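Local coordinates for ulvan Lyase-PL25 (Pseudoalteromonas sp. PLSV, PDB 5UAM), which cleaves ulvan, the sulfated rhamnose- and uronic acid-containing cell-wall polysaccharide of green seaweeds, as a zinc-containing lyase of beta-propeller fold, at residues 334-339 and 355-360; 302-307 and 321-326; 374-379 and 387-392. All blocks are in the same frame, centred on the assembly; numbering follows the deposited sequence.

Interaction 1: 334-339 and 355-360; sequences PKQTRH and PQYERV. With EDO (1,2-ethanediol), chain H.
In Gln-336, CG anti to its carbonyl carbon (chi1 -53°) sends the side chain off beside the backbone N, and a single bend at chi2 (77°) carries the amide to Arg-359. From there NE2 donates to Arg-359 O at 2.9 Å, a fairly straight bond (162°) that lies in the plane of the amide but meets the acceptor from a direction tilted off its carbonyl plane. The same NE2 makes a weak second bond to Pro-334 O. At the other end of the amide, OE1 takes a bond from Arg-338 NH2 (3.1 Å), in the carbonyl plane, while Arg-338 NE binds Gln-336 O. Arg-338 thus grips Gln-336 side-on with two nitrogens, and bonds at both OE1 and NE2 fix the rotation of the buried amide. One carbon back along the side chain, Gln-336 CG lies 3.3 Å from Tyr-357 O.

Two residues before Gln-336, the Pro-334 ring packs on backbone, its CG 3.6 Å from Glu-358 O, and Pro-334 CB meets Val-360 CG2 at 3.9 Å. Tyr-357 OH bonds Val-360 O at 2.8 Å, tying the loop to itself. CB of Lys-335 points away from the loop; its NZ binds Thr-331 O and Gly-333 O as well as both oxygens of a 1,2-ethanediol, probably from the crystallisation liquor.

The contact lies at the surface, where strand 336-342 meets the loop leading from strand 347-352 to strand 362-367. Strand 317-324 pairs with strand 336-342 in the same sheet, and Arg-359 NH1 reaches Asp-382 O just beyond strand 373-381.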
# COMPACT_ATOMS: atom_id res chain seq x y z
N PRO A 334 -0.19 -2.81 19.46
CA PRO A 334 -0.12 -3.71 18.31
C PRO A 334 -1.49 -4.00 17.73
O PRO A 334 -2.49 -4.11 18.46
CB PRO A 334 0.52 -4.98 18.88
CG PRO A 334 0.35 -4.88 20.35
CD PRO A 334 0.36 -3.42 20.69
N LYS A 335 -1.53 -4.14 16.41
CA LYS A 335 -2.77 -4.31 15.67
C LYS A 335 -2.71 -5.55 14.81
O LYS A 335 -1.67 -5.86 14.21
CB LYS A 335 -3.03 -3.07 14.80
CG LYS A 335 -3.07 -1.78 15.60
CD LYS A 335 -3.09 -0.56 14.69
CE LYS A 335 -2.95 0.72 15.47
NZ LYS A 335 -1.60 0.84 16.05
N GLN A 336 -3.84 -6.25 14.74
CA GLN A 336 -3.99 -7.51 14.02
C GLN A 336 -4.97 -7.36 12.87
O GLN A 336 -6.00 -6.68 13.00
CB GLN A 336 -4.54 -8.58 14.96
CG GLN A 336 -3.76 -8.75 16.26
CD GLN A 336 -4.04 -7.66 17.27
OE1 GLN A 336 -5.18 -7.32 17.53
NE2 GLN A 336 -2.99 -7.16 17.90
N THR A 337 -4.69 -8.02 11.75
CA THR A 337 -5.58 -8.00 10.60
C THR A 337 -6.88 -8.73 10.92
O THR A 337 -6.87 -9.81 11.50
CB THR A 337 -4.94 -8.71 9.40
OG1 THR A 337 -3.53 -8.49 9.41
CG2 THR A 337 -5.52 -8.22 8.10
N ARG A 338 -7.99 -8.11 10.50
CA ARG A 338 -9.33 -8.67 10.59
C ARG A 338 -10.01 -8.59 9.23
O ARG A 338 -9.67 -7.74 8.40
CB ARG A 338 -10.17 -7.90 11.61
CG ARG A 338 -9.57 -7.88 13.00
CD ARG A 338 -9.18 -6.49 13.45
NE ARG A 338 -8.43 -6.57 14.70
CZ ARG A 338 -8.95 -6.68 15.91
NH1 ARG A 338 -10.27 -6.73 16.07
NH2 ARG A 338 -8.17 -6.75 16.97
N HIS A 339 -10.98 -9.49 9.00
CA HIS A 339 -11.62 -9.60 7.70
C HIS A 339 -13.08 -9.15 7.80
O HIS A 339 -13.80 -9.59 8.70
CB HIS A 339 -11.57 -11.03 7.16
CG HIS A 339 -11.90 -11.10 5.71
ND1 HIS A 339 -11.00 -10.69 4.75
CD2 HIS A 339 -13.04 -11.41 5.06
CE1 HIS A 339 -11.56 -10.79 3.56
NE2 HIS A 339 -12.79 -11.24 3.72
N PRO A 355 -6.34 -16.42 14.88
CA PRO A 355 -7.14 -16.46 16.12
C PRO A 355 -6.29 -16.20 17.35
O PRO A 355 -5.17 -16.69 17.47
CB PRO A 355 -7.71 -17.89 16.14
CG PRO A 355 -7.38 -18.51 14.85
CD PRO A 355 -6.28 -17.73 14.21
N GLN A 356 -6.83 -15.38 18.26
CA GLN A 356 -6.24 -15.10 19.56
C GLN A 356 -4.85 -14.47 19.48
O GLN A 356 -4.11 -14.45 20.48
CB GLN A 356 -6.20 -16.36 20.45
CG GLN A 356 -7.57 -16.84 20.92
CD GLN A 356 -8.28 -17.71 19.90
OE1 GLN A 356 -7.70 -18.67 19.38
NE2 GLN A 356 -9.54 -17.39 19.61
N TYR A 357 -4.45 -13.94 18.34
CA TYR A 357 -3.13 -13.33 18.23
C TYR A 357 -3.22 -11.89 18.73
O TYR A 357 -4.18 -11.17 18.43
CB TYR A 357 -2.68 -13.38 16.77
CG TYR A 357 -1.28 -12.88 16.47
CD1 TYR A 357 -0.12 -13.59 16.86
CD2 TYR A 357 -1.10 -11.71 15.78
CE1 TYR A 357 1.16 -13.10 16.54
CE2 TYR A 357 0.16 -11.23 15.47
CZ TYR A 357 1.27 -11.91 15.84
OH TYR A 357 2.51 -11.39 15.49
N GLU A 358 -2.24 -11.48 19.52
CA GLU A 358 -2.26 -10.17 20.16
C GLU A 358 -1.09 -9.29 19.78
O GLU A 358 -0.93 -8.21 20.36
CB GLU A 358 -2.28 -10.33 21.69
CG GLU A 358 -3.41 -11.20 22.23
CD GLU A 358 -4.78 -10.56 22.08
OE1 GLU A 358 -5.78 -11.23 22.42
OE2 GLU A 358 -4.87 -9.40 21.62
N ARG A 359 -0.23 -9.73 18.86
CA ARG A 359 0.92 -8.95 18.43
C ARG A 359 0.58 -8.34 17.07
O ARG A 359 -0.60 -8.19 16.73
CB ARG A 359 2.19 -9.81 18.46
CG ARG A 359 2.53 -10.38 19.84
CD ARG A 359 3.79 -11.27 19.80
NE ARG A 359 4.99 -10.51 19.42
CZ ARG A 359 6.14 -11.07 19.05
NH1 ARG A 359 6.27 -12.39 19.00
NH2 ARG A 359 7.18 -10.31 18.72
N VAL A 360 1.59 -7.99 16.29
CA VAL A 360 1.38 -7.32 15.01
C VAL A 360 1.18 -8.36 13.91
O VAL A 360 2.01 -9.27 13.75
CB VAL A 360 2.56 -6.41 14.67
CG1 VAL A 360 2.35 -5.76 13.30
CG2 VAL A 360 2.78 -5.36 15.76
C1 EDO H . 0.04 2.80 13.30
O1 EDO H . -0.09 1.37 13.42
C2 EDO H . -1.27 3.53 13.61
O2 EDO H . -1.54 3.54 15.03

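Interaction 2: 302-307 and 321-326; sequences LWTFNG and INAGID
The Trp-303 indole carries Asp-326 on one face: Asp-326 CB stands 3.8 Å from the centroid of the five-membered ring in a CH-pi contact, 20° off the normal, and the carboxylate continues over the rim with its plane turned 30° from the ring. Asp-326 OD2 comes 3.5 Å from Trp-303 CZ2, but its charge is met by a salt bridge to Arg-252, and OD1 is bonded by Gly-328 N. At the edge of the Phe-305 ring, near its plane, sits Asn-322 ND2; the two side chains run side by side, pointing the same way.

That amide nitrogen donates to Phe-305 O (3.1 Å), coming from above the carbonyl plane, while Asn-322 N binds the same oxygen at 3.0 Å. Asn-322 CG lies anti to the carbonyl carbon (chi1 -56°), which sets the amide beside the Phe-305 ring, within reach of Phe-305 O; OD1 is engaged by Thr-337 OG1. Trp-303 and Gly-324 exchange two backbone bonds, and Phe-305 N binds Asn-322 O. On the sheet face of Thr-304 and Ala-323, their CG2 and CB atoms meet at 4.0 Å. Where the pairing ends, just before Trp-303 and just after Gly-324, Leu-302 CD2 packs on Ile-325 CG1 at 3.7 Å.

Antiparallel backbone pairing thus holds this hairpin of the propeller, with Asn-322 adding a side-chain bond. Two donors share Phe-305 O, and the buried amide of Asn-322 has both ends engaged, which would favour a fixed orientation beside the phenyl ring.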
# COMPACT_ATOMS: atom_id res chain seq x y z
N LEU A 302 -11.12 0.43 19.32
CA LEU A 302 -9.90 -0.10 18.73
C LEU A 302 -9.32 0.90 17.74
O LEU A 302 -10.05 1.54 16.98
CB LEU A 302 -10.16 -1.41 18.02
CG LEU A 302 -10.68 -2.55 18.89
CD1 LEU A 302 -10.92 -3.76 18.02
CD2 LEU A 302 -9.72 -2.87 20.03
N TRP A 303 -7.99 1.01 17.74
CA TRP A 303 -7.27 1.84 16.79
C TRP A 303 -6.92 1.02 15.56
O TRP A 303 -6.50 -0.14 15.65
CB TRP A 303 -5.99 2.37 17.43
CG TRP A 303 -6.19 3.43 18.46
CD1 TRP A 303 -7.30 3.66 19.24
CD2 TRP A 303 -5.24 4.45 18.84
NE1 TRP A 303 -7.10 4.74 20.06
CE2 TRP A 303 -5.84 5.24 19.83
CE3 TRP A 303 -3.94 4.76 18.43
CZ2 TRP A 303 -5.19 6.32 20.43
CZ3 TRP A 303 -3.29 5.83 19.02
CH2 TRP A 303 -3.92 6.60 20.00
N THR A 304 -7.06 1.64 14.39
CA THR A 304 -6.91 0.94 13.12
C THR A 304 -5.65 1.33 12.37
O THR A 304 -5.00 2.35 12.62
CB THR A 304 -8.12 1.19 12.21
OG1 THR A 304 -8.36 2.60 12.15
CG2 THR A 304 -9.34 0.48 12.78
N PHE A 305 -5.29 0.46 11.43
CA PHE A 305 -4.27 0.71 10.44
C PHE A 305 -4.78 0.03 9.19
O PHE A 305 -5.09 -1.17 9.22
CB PHE A 305 -2.92 0.12 10.87
CG PHE A 305 -1.78 0.41 9.92
CD1 PHE A 305 -1.13 1.63 9.96
CD2 PHE A 305 -1.36 -0.55 9.01
CE1 PHE A 305 -0.07 1.88 9.08
CE2 PHE A 305 -0.32 -0.29 8.16
CZ PHE A 305 0.31 0.91 8.20
N ASN A 306 -4.97 0.79 8.14
CA ASN A 306 -5.71 0.30 6.99
C ASN A 306 -4.98 -0.86 6.30
O ASN A 306 -3.75 -1.03 6.38
CB ASN A 306 -5.97 1.44 6.02
CG ASN A 306 -7.10 1.16 5.09
OD1 ASN A 306 -8.05 0.47 5.44
ND2 ASN A 306 -7.02 1.71 3.89
N GLY A 307 -5.78 -1.66 5.60
CA GLY A 307 -5.30 -2.79 4.84
C GLY A 307 -5.62 -2.61 3.38
O GLY A 307 -5.09 -1.69 2.77
N ILE A 321 -8.73 -5.05 7.43
CA ILE A 321 -8.53 -3.90 8.30
C ILE A 321 -7.73 -4.36 9.50
O ILE A 321 -8.09 -5.35 10.15
CB ILE A 321 -9.88 -3.27 8.72
CG1 ILE A 321 -9.69 -2.04 9.62
CG2 ILE A 321 -10.80 -4.29 9.36
CD1 ILE A 321 -8.92 -0.90 8.95
N ASN A 322 -6.65 -3.65 9.82
CA ASN A 322 -5.93 -3.98 11.04
C ASN A 322 -6.45 -3.14 12.19
O ASN A 322 -6.73 -1.96 12.01
CB ASN A 322 -4.43 -3.76 10.87
CG ASN A 322 -3.88 -4.54 9.70
OD1 ASN A 322 -3.70 -5.76 9.78
ND2 ASN A 322 -3.65 -3.86 8.59
N ALA A 323 -6.56 -3.74 13.36
CA ALA A 323 -7.02 -2.99 14.51
C ALA A 323 -6.45 -3.60 15.78
O ALA A 323 -6.12 -4.79 15.81
CB ALA A 323 -8.55 -2.97 14.59
N GLY A 324 -6.34 -2.78 16.82
CA GLY A 324 -5.78 -3.26 18.07
C GLY A 324 -6.15 -2.34 19.22
O GLY A 324 -6.56 -1.19 19.02
N ILE A 325 -5.96 -2.86 20.43
CA ILE A 325 -6.32 -2.12 21.63
C ILE A 325 -5.35 -0.97 21.85
O ILE A 325 -4.13 -1.13 21.69
CB ILE A 325 -6.34 -3.08 22.83
CG1 ILE A 325 -7.46 -4.12 22.63
CG2 ILE A 325 -6.49 -2.33 24.15
CD1 ILE A 325 -7.32 -5.35 23.53
N ASP A 326 -5.89 0.19 22.23
CA ASP A 326 -5.09 1.34 22.63
C ASP A 326 -4.54 1.10 24.03
O ASP A 326 -5.29 1.09 25.01
CB ASP A 326 -5.96 2.60 22.60
CG ASP A 326 -5.24 3.83 23.13
OD1 ASP A 326 -3.99 3.81 23.20
OD2 ASP A 326 -5.93 4.81 23.50

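Interaction 3: 374-379 and 387-392; sequences RYLTTY and LSWWQS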
# COMPACT_ATOMS: atom_id res chain seq x y z
N ARG A 374 -8.21 -16.38 1.16
CA ARG A 374 -6.86 -16.78 1.54
C ARG A 374 -6.03 -15.54 1.79
O ARG A 374 -5.95 -14.67 0.91
CB ARG A 374 -6.15 -17.53 0.40
CG ARG A 374 -6.61 -18.91 0.05
CD ARG A 374 -5.86 -19.35 -1.21
NE ARG A 374 -4.54 -19.89 -0.92
CZ ARG A 374 -3.50 -19.86 -1.76
NH1 ARG A 374 -3.58 -19.25 -2.94
NH2 ARG A 374 -2.37 -20.42 -1.40
N TYR A 375 -5.42 -15.45 2.96
CA TYR A 375 -4.45 -14.40 3.25
C TYR A 375 -3.05 -14.96 3.16
O TYR A 375 -2.80 -16.09 3.59
CB TYR A 375 -4.61 -13.88 4.68
CG TYR A 375 -5.64 -12.79 4.86
CD1 TYR A 375 -6.99 -13.10 4.96
CD2 TYR A 375 -5.27 -11.46 4.90
CE1 TYR A 375 -7.93 -12.11 5.11
CE2 TYR A 375 -6.20 -10.45 5.06
CZ TYR A 375 -7.54 -10.78 5.16
OH TYR A 375 -8.47 -9.76 5.31
N LEU A 376 -2.14 -14.15 2.63
CA LEU A 376 -0.72 -14.37 2.84
C LEU A 376 -0.32 -13.30 3.85
O LEU A 376 -0.35 -12.09 3.55
CB LEU A 376 0.05 -14.28 1.52
CG LEU A 376 1.53 -14.63 1.59
CD1 LEU A 376 1.77 -15.96 2.28
CD2 LEU A 376 2.13 -14.68 0.18
N THR A 377 -0.05 -13.73 5.08
CA THR A 377 0.07 -12.82 6.21
C THR A 377 1.38 -13.03 6.94
O THR A 377 1.87 -14.15 7.06
CB THR A 377 -1.15 -12.94 7.14
OG1 THR A 377 -0.93 -12.25 8.38
CG2 THR A 377 -1.43 -14.35 7.43
N THR A 378 1.95 -11.93 7.41
CA THR A 378 3.14 -12.02 8.25
C THR A 378 2.80 -11.71 9.70
O THR A 378 1.99 -10.83 10.00
CB THR A 378 4.31 -11.17 7.75
OG1 THR A 378 5.46 -11.41 8.56
CG2 THR A 378 4.01 -9.71 7.81
N TYR A 379 3.45 -12.44 10.59
CA TYR A 379 3.32 -12.29 12.03
C TYR A 379 4.63 -12.77 12.63
O TYR A 379 5.46 -13.33 11.93
CB TYR A 379 2.10 -13.08 12.53
CG TYR A 379 2.22 -14.58 12.42
CD1 TYR A 379 1.92 -15.26 11.24
CD2 TYR A 379 2.62 -15.32 13.50
CE1 TYR A 379 2.03 -16.65 11.18
CE2 TYR A 379 2.75 -16.70 13.44
CZ TYR A 379 2.44 -17.36 12.28
OH TYR A 379 2.56 -18.73 12.23
N LEU A 387 5.84 -15.83 7.36
CA LEU A 387 4.93 -15.45 6.27
C LEU A 387 4.23 -16.73 5.84
O LEU A 387 4.89 -17.66 5.35
CB LEU A 387 5.69 -14.81 5.10
CG LEU A 387 4.82 -14.34 3.93
CD1 LEU A 387 3.94 -13.20 4.37
CD2 LEU A 387 5.68 -13.88 2.80
N SER A 388 2.92 -16.81 6.05
CA SER A 388 2.21 -18.05 5.78
C SER A 388 0.82 -17.77 5.25
O SER A 388 0.27 -16.68 5.41
CB SER A 388 2.14 -18.93 7.02
OG SER A 388 1.44 -18.27 8.06
N TRP A 389 0.27 -18.78 4.58
CA TRP A 389 -1.08 -18.73 4.04
C TRP A 389 -2.09 -19.12 5.12
O TRP A 389 -1.90 -20.09 5.84
CB TRP A 389 -1.21 -19.70 2.88
CG TRP A 389 -0.49 -19.28 1.62
CD1 TRP A 389 0.72 -19.70 1.20
CD2 TRP A 389 -0.95 -18.32 0.65
NE1 TRP A 389 1.05 -19.08 0.01
CE2 TRP A 389 0.04 -18.24 -0.35
CE3 TRP A 389 -2.10 -17.56 0.53
CZ2 TRP A 389 -0.10 -17.41 -1.46
CZ3 TRP A 389 -2.24 -16.73 -0.59
CH2 TRP A 389 -1.23 -16.67 -1.56
N TRP A 390 -3.18 -18.35 5.20
CA TRP A 390 -4.30 -18.64 6.09
C TRP A 390 -5.57 -18.70 5.27
O TRP A 390 -5.86 -17.76 4.51
CB TRP A 390 -4.41 -17.55 7.16
CG TRP A 390 -3.26 -17.61 8.13
CD1 TRP A 390 -1.97 -17.25 7.89
CD2 TRP A 390 -3.31 -18.07 9.48
NE1 TRP A 390 -1.21 -17.45 9.01
CE2 TRP A 390 -2.00 -17.96 10.00
CE3 TRP A 390 -4.33 -18.56 10.30
CZ2 TRP A 390 -1.69 -18.34 11.31
CZ3 TRP A 390 -4.01 -18.95 11.59
CH2 TRP A 390 -2.70 -18.83 12.08
N GLN A 391 -6.33 -19.78 5.42
CA GLN A 391 -7.46 -20.09 4.55
C GLN A 391 -8.75 -20.12 5.36
O GLN A 391 -8.82 -20.78 6.40
CB GLN A 391 -7.26 -21.45 3.87
CG GLN A 391 -8.49 -21.97 3.12
CD GLN A 391 -8.57 -21.45 1.71
OE1 GLN A 391 -7.69 -21.71 0.89
NE2 GLN A 391 -9.63 -20.71 1.41
N SER A 392 -9.78 -19.46 4.85
CA SER A 392 -11.12 -19.57 5.38
C SER A 392 -12.03 -20.16 4.31
O SER A 392 -11.88 -19.85 3.13
CB SER A 392 -11.67 -18.20 5.78
OG SER A 392 -13.04 -18.30 6.18
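Cation-pi stacking joins Arg-374 to Trp-389, though the arginine was modelled in two conformations and the stack holds for the one described here. In it the guanidinium lies flat on the indole, planes 12° apart, with Arg-374 CZ 3.6 Å from the centroid of the six-membered ring and NH2 above the middle of the indole. A bend at chi3 (84°) turns the end of the arginine onto the ring, and in this conformation a salt bridge from NH2 to Glu-446 gives the charge a second partner. Crossing the arginine obliquely, Gln-391 brings OE1 against Arg-374 CG, while Gln-391 NE2 is held by Ser-392 O and Asn-372 OD1.

Apolar contacts take the opposite side of the same indole. Leu-376 CD1 stands almost on the normal of the five-membered ring, 3.8 Å from its centroid, in a CH-pi contact, and Leu-376 CD2 meets Trp-389 CZ2 at 3.9 Å. Leu-387 crosses Leu-376 at about a right angle, its CG 3.8 Å from Leu-376 CD1. With Trp-389 cut back to an alanine, the guanidinium of Arg-374 is likely to lose the surface it stacks on in this conformation, and a gap to open beside Leu-376.

Aromatic and polar contacts gather on the side of Ser-388 and Trp-390, where Tyr-379 CE1 approaches Trp-390 CZ2 at 4.1 Å, the side chains at about a right angle. Ser-388 OG lies at the edge of the Tyr-379 ring and receives a weak bond from Trp-390 NE1; Glu-401 is a partner of both Ser-388 OG and Tyr-379 OH.

Backbone hydrogen bonds join the strands in two reciprocal pairs: Tyr-375 with Trp-390, and Thr-377 with Ser-388, where Thr-377 N to Ser-388 O (3.0 Å) is nearly straight at 176°. Together they form an antiparallel beta hairpin, the middle two strands of a four-stranded sheet, the up-and-down blade characteristic of beta-propellers.

Along the chain the contacts follow in series: interaction 2, then interaction 1, then interaction 3. Interactions 1 and 2 have centres about 9 Å apart and share one four-stranded sheet, in which strands 317-324 and 336-342 are neighbours; Arg-338 N and Ile-321 O, 2.8 Å apart, probably hydrogen-bond across these two strands. Interaction 3 belongs to the following sheet, its centre about 12 Å from that of interaction 1 and about 18 Å from that of interaction 2. His-339 and Tyr-375 bridge the two sheets, and the loop of interaction 1 carries the chain from one to the next, so the three contacts span two consecutive blades of the propeller.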